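Local coordinates for protein putative Glycerophosphoryl diester phosphodiesterase (Silicibacter pomeroyi, PDB 3L12) that is a putative member of the glycerophosphoryl diester phosphodiesterase family, with a TIM-barrel fold and a bound magnesium ion, at residues His67-Ala72 / Ala90-Ala95; Gly103-Arg108 / Arg113-Gln118; Ala262-His265 / Ile270-Thr273. All blocks are in the same frame, centred on the assembly; numbering follows the deposited sequence.

Contact 1 (His67-Ala72 / Ala90-Ala95); sequences HHLANA and AEMTYA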
loop_
_atom_site.group_PDB
_atom_site.type_symbol
_atom_site.label_atom_id
_atom_site.label_comp_id
_atom_site.label_asym_id
_atom_site.label_seq_id
_atom_site.Cartn_x
_atom_site.Cartn_y
_atom_site.Cartn_z
ATOM N N HIS A 67 -2.742 -23.398 -10.344
ATOM C CA HIS A 67 -3.241 -23.983 -11.605
ATOM C C HIS A 67 -4.775 -24.090 -11.632
ATOM O O HIS A 67 -5.337 -24.475 -12.659
ATOM C CB HIS A 67 -2.516 -25.312 -11.889
ATOM C CG HIS A 67 -2.415 -26.176 -10.702
ATOM N ND1 HIS A 67 -3.528 -26.674 -10.059
ATOM C CD2 HIS A 67 -1.338 -26.609 -9.999
ATOM C CE1 HIS A 67 -3.140 -27.407 -9.026
ATOM N NE2 HIS A 67 -1.820 -27.368 -8.959
ATOM N N HIS A 68 -5.435 -23.797 -10.510
ATOM C CA HIS A 68 -6.875 -23.631 -10.414
ATOM C C HIS A 68 -7.168 -22.248 -9.802
ATOM O O HIS A 68 -6.356 -21.722 -9.032
ATOM C CB HIS A 68 -7.510 -24.719 -9.588
ATOM C CG HIS A 68 -7.545 -26.063 -10.267
ATOM N ND1 HIS A 68 -6.418 -26.843 -10.472
ATOM C CD2 HIS A 68 -8.590 -26.785 -10.750
ATOM C CE1 HIS A 68 -6.774 -27.959 -11.100
ATOM N NE2 HIS A 68 -8.090 -27.953 -11.264
ATOM N N LEU A 69 -8.317 -21.669 -10.134
ATOM C CA LEU A 69 -8.709 -20.362 -9.628
ATOM C C LEU A 69 -9.477 -20.516 -8.313
ATOM O O LEU A 69 -10.389 -21.333 -8.186
ATOM C CB LEU A 69 -9.536 -19.579 -10.628
ATOM C CG LEU A 69 -8.868 -19.293 -11.982
ATOM C CD1 LEU A 69 -9.785 -18.475 -12.919
ATOM C CD2 LEU A 69 -7.484 -18.608 -11.822
ATOM N N ALA A 70 -9.108 -19.731 -7.307
ATOM C CA ALA A 70 -9.736 -19.867 -5.972
ATOM C C ALA A 70 -10.959 -18.972 -5.856
ATOM O O ALA A 70 -10.868 -17.786 -6.202
ATOM C CB ALA A 70 -8.702 -19.472 -4.863
ATOM N N ASN A 71 -12.031 -19.480 -5.293
ATOM C CA ASN A 71 -13.277 -18.739 -5.071
ATOM C C ASN A 71 -13.072 -17.560 -4.124
ATOM O O ASN A 71 -13.735 -16.539 -4.293
ATOM C CB ASN A 71 -14.363 -19.627 -4.517
ATOM C CG ASN A 71 -14.820 -20.694 -5.497
ATOM O OD1 ASN A 71 -14.480 -20.655 -6.678
ATOM N ND2 ASN A 71 -15.581 -21.622 -4.997
ATOM N N ALA A 72 -12.108 -17.645 -3.203
ATOM C CA ALA A 72 -11.880 -16.528 -2.258
ATOM C C ALA A 72 -11.311 -15.263 -2.907
ATOM O O ALA A 72 -11.335 -14.198 -2.281
ATOM C CB ALA A 72 -10.884 -16.993 -1.103
ATOM N N ALA A 90 -5.513 -24.460 -17.086
ATOM C CA ALA A 90 -5.045 -25.118 -18.324
ATOM C C ALA A 90 -6.199 -25.484 -19.269
ATOM O O ALA A 90 -5.968 -25.829 -20.446
ATOM C CB ALA A 90 -4.240 -26.364 -17.983
ATOM N N GLU A 91 -7.415 -25.521 -18.722
ATOM C CA GLU A 91 -8.620 -25.800 -19.520
ATOM C C GLU A 91 -9.413 -24.555 -19.930
ATOM O O GLU A 91 -10.478 -24.703 -20.522
ATOM C CB GLU A 91 -9.532 -26.760 -18.751
ATOM C CG GLU A 91 -8.950 -28.190 -18.634
ATOM C CD GLU A 91 -8.955 -28.986 -19.950
ATOM O OE1 GLU A 91 -9.649 -28.584 -20.929
ATOM O OE2 GLU A 91 -8.285 -30.067 -20.028
HETATM N N MSE A 92 -8.928 -23.363 -19.571
HETATM C CA MSE A 92 -9.547 -22.076 -19.899
HETATM C C MSE A 92 -8.678 -21.280 -20.844
HETATM O O MSE A 92 -7.437 -21.275 -20.721
HETATM C CB MSE A 92 -9.727 -21.220 -18.631
HETATM C CG MSE A 92 -10.482 -21.908 -17.576
HETATM SE SE MSE A 92 -10.592 -20.851 -15.930
HETATM C CE MSE A 92 -11.688 -19.471 -16.636
ATOM N N THR A 93 -9.308 -20.568 -21.761
ATOM C CA THR A 93 -8.586 -19.655 -22.616
ATOM C C THR A 93 -8.258 -18.417 -21.814
ATOM O O THR A 93 -8.899 -18.112 -20.790
ATOM C CB THR A 93 -9.372 -19.237 -23.853
ATOM O OG1 THR A 93 -10.507 -18.452 -23.474
ATOM C CG2 THR A 93 -9.812 -20.482 -24.698
ATOM N N TYR A 94 -7.252 -17.660 -22.266
ATOM C CA TYR A 94 -6.929 -16.435 -21.590
ATOM C C TYR A 94 -8.148 -15.482 -21.615
ATOM O O TYR A 94 -8.431 -14.825 -20.611
ATOM C CB TYR A 94 -5.694 -15.721 -22.175
ATOM C CG TYR A 94 -5.443 -14.442 -21.415
ATOM C CD1 TYR A 94 -5.204 -14.459 -20.055
ATOM C CD2 TYR A 94 -5.496 -13.206 -22.038
ATOM C CE1 TYR A 94 -5.032 -13.285 -19.307
ATOM C CE2 TYR A 94 -5.303 -12.038 -21.291
ATOM C CZ TYR A 94 -5.092 -12.096 -19.917
ATOM O OH TYR A 94 -4.883 -10.943 -19.189
ATOM N N ALA A 95 -8.894 -15.450 -22.716
ATOM C CA ALA A 95 -10.096 -14.574 -22.774
ATOM C C ALA A 95 -11.138 -14.924 -21.692
ATOM O O ALA A 95 -11.713 -14.040 -21.073
ATOM C CB ALA A 95 -10.736 -14.603 -24.141
HETATM O O HOH W 1 -4.093 -25.585 -14.816
#
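Leu69 and Met92, the latter present as selenomethionine, form the apolar end of this contact, with Leu69 CD1 lying 3.9 Å from the selenium SE of Met92. Each side chain sets out toward the opposite segment, and both are buried. Leu69 has CG anti to its carbonyl carbon (chi1 -59°), which carries the isobutyl group across to the selenomethionine. Met92 starts in the same way and then bends at chi3 (67°), turning its CE off the line of the chain while SE stays against the leucine methyl. The two side chains cross obliquely and meet through a single atom pair, an ordinary van der Waals distance rather than a squeezed one.

The other end is looser and polar. His67 and Ala90 are the residues whose CA atoms come nearest, yet these lie 7.0 Å apart, and a water fills the role of go-between. It donates to His67 O at 2.7 Å and accepts from Ala90 N at 2.9 Å, so a carbonyl and an amide too distant for direct bonding are both satisfied. Within segment 67-72, the imidazoles of His67 and His68 meet edge to edge, ND1 to ND1 at 2.9 Å, each nitrogen in the plane of the other ring. Such a bond needs a proton on one ND1 and a lone pair on the other, and it would restrain the rotation of both rings.

In the excursion after strand 61-63, segment 67-72 is irregular, whereas 90-95 runs from the end of a 3-10 turn into helix 94-98. His67 and Leu69 make backbone hydrogen bonds to Val89 and Arg87, and Met92 is bonded to Ala57, close to the end of strand 48-55. Thr93 N-caps that helix in a capping box, Glu96 OE1 bonding to Thr93 N.

Contact 2 (Gly103-Arg108 / Arg113-Gln118); sequences GGLDGR and RRFPDQ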
loop_
_atom_site.group_PDB
_atom_site.type_symbol
_atom_site.label_atom_id
_atom_site.label_comp_id
_atom_site.label_asym_id
_atom_site.label_seq_id
_atom_site.Cartn_x
_atom_site.Cartn_y
_atom_site.Cartn_z
ATOM N N GLY A 103 -9.556 -8.467 -8.298
ATOM C CA GLY A 103 -9.155 -7.232 -7.601
ATOM C C GLY A 103 -9.268 -7.206 -6.092
ATOM O O GLY A 103 -8.873 -6.218 -5.477
ATOM N N GLY A 104 -9.779 -8.254 -5.489
ATOM C CA GLY A 104 -9.888 -8.271 -4.048
ATOM C C GLY A 104 -10.146 -9.650 -3.570
ATOM O O GLY A 104 -10.222 -10.605 -4.337
ATOM N N LEU A 105 -10.311 -9.695 -2.258
ATOM C CA LEU A 105 -10.559 -10.944 -1.564
ATOM C C LEU A 105 -11.940 -10.909 -0.877
ATOM O O LEU A 105 -12.427 -9.855 -0.464
ATOM C CB LEU A 105 -9.541 -11.149 -0.472
ATOM C CG LEU A 105 -8.100 -11.380 -0.943
ATOM C CD1 LEU A 105 -7.131 -11.529 0.290
ATOM C CD2 LEU A 105 -8.032 -12.556 -1.865
ATOM N N ASP A 106 -12.536 -12.086 -0.762
ATOM C CA ASP A 106 -13.790 -12.307 -0.033
ATOM C C ASP A 106 -13.492 -12.369 1.459
ATOM O O ASP A 106 -12.963 -13.372 1.993
ATOM C CB ASP A 106 -14.447 -13.612 -0.522
ATOM C CG ASP A 106 -15.822 -13.851 0.064
ATOM O OD1 ASP A 106 -16.226 -13.187 1.074
ATOM O OD2 ASP A 106 -16.480 -14.780 -0.456
ATOM N N GLY A 107 -13.905 -11.301 2.179
ATOM C CA GLY A 107 -13.597 -11.190 3.607
ATOM C C GLY A 107 -14.312 -12.192 4.496
ATOM O O GLY A 107 -13.994 -12.258 5.717
ATOM N N ARG A 108 -15.245 -12.995 3.945
ATOM C CA ARG A 108 -15.948 -14.075 4.699
ATOM C C ARG A 108 -15.156 -15.332 4.812
ATOM O O ARG A 108 -15.550 -16.280 5.520
ATOM C CB ARG A 108 -17.259 -14.468 3.983
ATOM C CG ARG A 108 -18.210 -13.275 3.874
ATOM C CD ARG A 108 -19.418 -13.591 3.016
ATOM N NE ARG A 108 -19.009 -13.951 1.659
ATOM C CZ ARG A 108 -19.828 -14.514 0.777
ATOM N NH1 ARG A 108 -21.118 -14.725 1.065
ATOM N NH2 ARG A 108 -19.362 -14.895 -0.378
ATOM N N ARG A 113 -9.587 -13.547 5.574
ATOM C CA ARG A 113 -9.230 -13.185 6.935
ATOM C C ARG A 113 -7.732 -13.117 7.159
ATOM O O ARG A 113 -7.294 -12.457 8.128
ATOM C CB ARG A 113 -9.893 -14.089 7.981
ATOM C CG ARG A 113 -11.375 -13.779 8.158
ATOM C CD ARG A 113 -11.973 -14.556 9.387
ATOM N NE ARG A 113 -11.830 -16.001 9.248
ATOM C CZ ARG A 113 -12.666 -16.792 8.586
ATOM N NH1 ARG A 113 -13.764 -16.291 8.010
ATOM N NH2 ARG A 113 -12.428 -18.091 8.512
ATOM N N ARG A 114 -6.958 -13.825 6.335
ATOM C CA ARG A 114 -5.501 -13.768 6.456
ATOM C C ARG A 114 -5.009 -12.362 6.114
ATOM O O ARG A 114 -4.025 -11.899 6.729
ATOM C CB ARG A 114 -4.811 -14.748 5.535
ATOM C CG ARG A 114 -4.982 -16.168 5.878
ATOM C CD ARG A 114 -4.414 -17.023 4.831
ATOM N NE ARG A 114 -2.972 -16.911 4.645
ATOM C CZ ARG A 114 -2.308 -17.671 3.762
ATOM N NH1 ARG A 114 -2.940 -18.605 3.016
ATOM N NH2 ARG A 114 -1.033 -17.533 3.634
ATOM N N PHE A 115 -5.670 -11.667 5.167
ATOM C CA PHE A 115 -5.229 -10.375 4.637
ATOM C C PHE A 115 -6.391 -9.355 4.707
ATOM O O PHE A 115 -6.897 -8.853 3.673
ATOM C CB PHE A 115 -4.716 -10.526 3.205
ATOM C CG PHE A 115 -3.710 -11.630 3.067
ATOM C CD1 PHE A 115 -2.434 -11.460 3.624
ATOM C CD2 PHE A 115 -4.027 -12.861 2.515
ATOM C CE1 PHE A 115 -1.525 -12.461 3.552
ATOM C CE2 PHE A 115 -3.049 -13.870 2.449
ATOM C CZ PHE A 115 -1.814 -13.644 2.960
ATOM N N PRO A 116 -6.761 -8.980 5.948
ATOM C CA PRO A 116 -7.943 -8.136 6.168
ATOM C C PRO A 116 -7.777 -6.658 5.791
ATOM O O PRO A 116 -8.764 -5.912 5.675
ATOM C CB PRO A 116 -8.210 -8.291 7.666
ATOM C CG PRO A 116 -6.828 -8.566 8.263
ATOM C CD PRO A 116 -6.068 -9.365 7.202
ATOM N N ASP A 117 -6.535 -6.252 5.601
ATOM C CA ASP A 117 -6.216 -4.881 5.330
ATOM C C ASP A 117 -5.887 -4.585 3.874
ATOM O O ASP A 117 -5.656 -3.432 3.478
ATOM C CB ASP A 117 -5.046 -4.455 6.212
ATOM C CG ASP A 117 -5.387 -4.414 7.693
ATOM O OD1 ASP A 117 -6.551 -4.588 8.149
ATOM O OD2 ASP A 117 -4.365 -4.188 8.392
ATOM N N GLN A 118 -6.021 -5.589 3.024
ATOM C CA GLN A 118 -5.736 -5.469 1.614
ATOM C C GLN A 118 -6.823 -4.619 0.973
ATOM O O GLN A 118 -8.003 -4.851 1.211
ATOM C CB GLN A 118 -5.720 -6.870 0.988
ATOM C CG GLN A 118 -5.437 -6.853 -0.508
ATOM C CD GLN A 118 -5.679 -8.212 -1.132
ATOM O OE1 GLN A 118 -6.710 -8.390 -1.745
ATOM N NE2 GLN A 118 -4.680 -9.136 -1.084
HETATM O O HOH W 2 -8.986 -7.341 -0.733
HETATM O O HOH W 3 -14.742 -13.515 8.059
HETATM O O HOH W 4 -14.631 -18.998 6.756
#
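Gly104 and Leu105 meet Gln118 where the chain folds back around helix 110-114, in a loop region that contains an Asx turn at Asp106. Gly104 CA lies against the amide oxygen of Gln118. Leu105 comes next; its side chain crosses that of Gln118 at about a right angle, with CG 3.4 Å from Gln118 OE1, while its CD1 reaches the CB of Phe115 at 3.9 Å. The Gln118 chain extends fully (chi1 180°) to arrive there; its NE2 is held by Arg27 O. Arg303 of the second subunit packs on both Leu105 and Gln118. A water accepts from Leu105 N and sits 2.7 Å from Gln118 OE1.

Asp106 turns away from the second segment. Its OD1 takes Arg108 N from above the carboxylate plane and Arg108 NE through the syn lone pair, while OD2 receives Arg108 NH2 at 2.9 Å, a side-on salt bridge with the carboxylate at the guanidinium edge. A water donates to Gly107 O and accepts from Arg113 NH1. Another donates to Arg108 O and accepts from Arg113 NH2; Arg113 NH1 also reaches Arg108 O directly, at 3.1 Å, in a weak bond bent to 124° at the hydrogen.

Contact 3 (Ala262-His265 / Ile270-Thr273); sequences AEAH and IVLT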
loop_
_atom_site.group_PDB
_atom_site.type_symbol
_atom_site.label_atom_id
_atom_site.label_comp_id
_atom_site.label_asym_id
_atom_site.label_seq_id
_atom_site.Cartn_x
_atom_site.Cartn_y
_atom_site.Cartn_z
ATOM N N ALA A 262 24.064 -21.591 7.089
ATOM C CA ALA A 262 25.516 -21.591 6.914
ATOM C C ALA A 262 25.988 -22.772 6.028
ATOM O O ALA A 262 26.904 -22.608 5.214
ATOM C CB ALA A 262 26.216 -21.621 8.274
ATOM N N GLU A 263 25.360 -23.942 6.162
ATOM C CA GLU A 263 25.693 -25.082 5.284
ATOM C C GLU A 263 25.461 -24.703 3.814
ATOM O O GLU A 263 26.289 -24.991 2.936
ATOM C CB GLU A 263 24.860 -26.323 5.612
ATOM C CG GLU A 263 25.264 -27.558 4.790
ATOM C CD GLU A 263 24.410 -28.761 5.065
ATOM O OE1 GLU A 263 23.546 -28.699 5.966
ATOM O OE2 GLU A 263 24.578 -29.786 4.350
ATOM N N ALA A 264 24.332 -24.048 3.564
ATOM C CA ALA A 264 23.989 -23.580 2.221
ATOM C C ALA A 264 25.008 -22.534 1.739
ATOM O O ALA A 264 25.439 -22.596 0.615
ATOM C CB ALA A 264 22.545 -23.033 2.186
ATOM N N HIS A 265 25.388 -21.569 2.568
ATOM C CA HIS A 265 26.393 -20.575 2.188
ATOM C C HIS A 265 27.762 -21.190 1.896
ATOM O O HIS A 265 28.452 -20.767 0.964
ATOM C CB HIS A 265 26.567 -19.517 3.260
ATOM C CG HIS A 265 25.429 -18.566 3.298
ATOM N ND1 HIS A 265 25.081 -17.852 4.425
ATOM C CD2 HIS A 265 24.501 -18.265 2.354
ATOM C CE1 HIS A 265 24.039 -17.089 4.141
ATOM N NE2 HIS A 265 23.637 -17.357 2.911
ATOM N N ILE A 270 22.634 -19.072 -2.413
ATOM C CA ILE A 270 21.925 -17.919 -1.832
ATOM C C ILE A 270 20.676 -18.519 -1.166
ATOM O O ILE A 270 20.104 -19.447 -1.730
ATOM C CB ILE A 270 21.609 -16.888 -2.907
ATOM C CG1 ILE A 270 22.891 -16.157 -3.327
ATOM C CG2 ILE A 270 20.527 -15.878 -2.417
ATOM C CD1 ILE A 270 22.732 -15.172 -4.546
ATOM N N VAL A 271 20.259 -18.008 0.013
ATOM C CA VAL A 271 19.133 -18.531 0.724
ATOM C C VAL A 271 18.085 -17.432 0.886
ATOM O O VAL A 271 18.366 -16.381 1.492
ATOM C CB VAL A 271 19.532 -19.081 2.094
ATOM C CG1 VAL A 271 18.346 -19.699 2.804
ATOM C CG2 VAL A 271 20.712 -20.094 1.935
ATOM N N LEU A 272 16.921 -17.663 0.314
ATOM C CA LEU A 272 15.786 -16.719 0.425
ATOM C C LEU A 272 14.696 -17.495 1.135
ATOM O O LEU A 272 14.255 -18.558 0.643
ATOM C CB LEU A 272 15.305 -16.251 -0.929
ATOM C CG LEU A 272 16.303 -15.639 -1.911
ATOM C CD1 LEU A 272 15.473 -15.193 -3.122
ATOM C CD2 LEU A 272 17.055 -14.458 -1.308
ATOM N N THR A 273 14.231 -17.008 2.274
ATOM C CA THR A 273 13.171 -17.714 2.971
ATOM C C THR A 273 11.814 -17.005 2.767
ATOM O O THR A 273 11.752 -15.783 2.455
ATOM C CB THR A 273 13.535 -17.922 4.430
ATOM O OG1 THR A 273 12.606 -18.864 5.002
ATOM C CG2 THR A 273 13.592 -16.565 5.161
#
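The His265 imidazole, the flat group of this contact, is met obliquely by Val271, whose CG2 lies 4.1 Å from His265 NE2 and sits neither squarely over a face nor at an edge. The two side chains cross at about a right angle. With CG anti to the carbonyl carbon (chi1 -74°), the histidine begins alongside the strand and then brings its far end closer to it.

The same CG2 methyl carries the tighter half of the packing. Ala264 CB points toward the strand and stops 3.5 Å from Val271 CG2, closer than carbons usually pack. Val271 places CG1 anti to its backbone N (chi1 -177°), which leaves CG2 beside that nitrogen and facing the helix. One methyl group thereby meets both the alanine and, more loosely, the imidazole. The small alanine is consistent with the approach of the backbones here, 7.2 Å between the CA atoms of Ala264 and Val271.

Helix 258-266 leads into strand 270-273, and together with strand 248-251 they make a beta-alpha-beta unit of the TIM barrel. Val271 faces the helical layer, whereas Ile270 points away from this helix segment. Ala264 also touches Trp249 of the neighbouring strand and Pro238 of helix 237-244, which makes it part of a wider helix-to-sheet interface.

Polar bonding at this site goes to a third element. Asp291, just before strand 292-295, uses OD1 to bond both His265 NE2 and Val271 N. The carboxylate thus ties a helix side chain and a strand amide together, and it would be expected to keep a proton on NE2 and could favour the charged imidazole. Between the two segments themselves the chemistry is apolar, so direct contact depends on methyl packing, while Asp291 supplies directed bonds.

Overall arrangement
The three contacts follow one another along the chain, each closing before the next opens. Contacts 1 and 2 belong to the long excursion between strand 61-63 and helix 129-137; their centres are 19 Å apart and they touch, Ala72 O lying 2.9 Å from Asp106 N in a probable hydrogen bond. Contact 3 belongs to the barrel wall itself, about 34 Å from contact 1 and 33 Å from contact 2, centre to centre, and on the opposite side of the chain's centre from contact 1. Contact 2 also borders the second subunit. The set samples two kinds of structure: a regular beta-alpha unit of the barrel and a largely irregular excursion elsewhere, where waters bridge the segments.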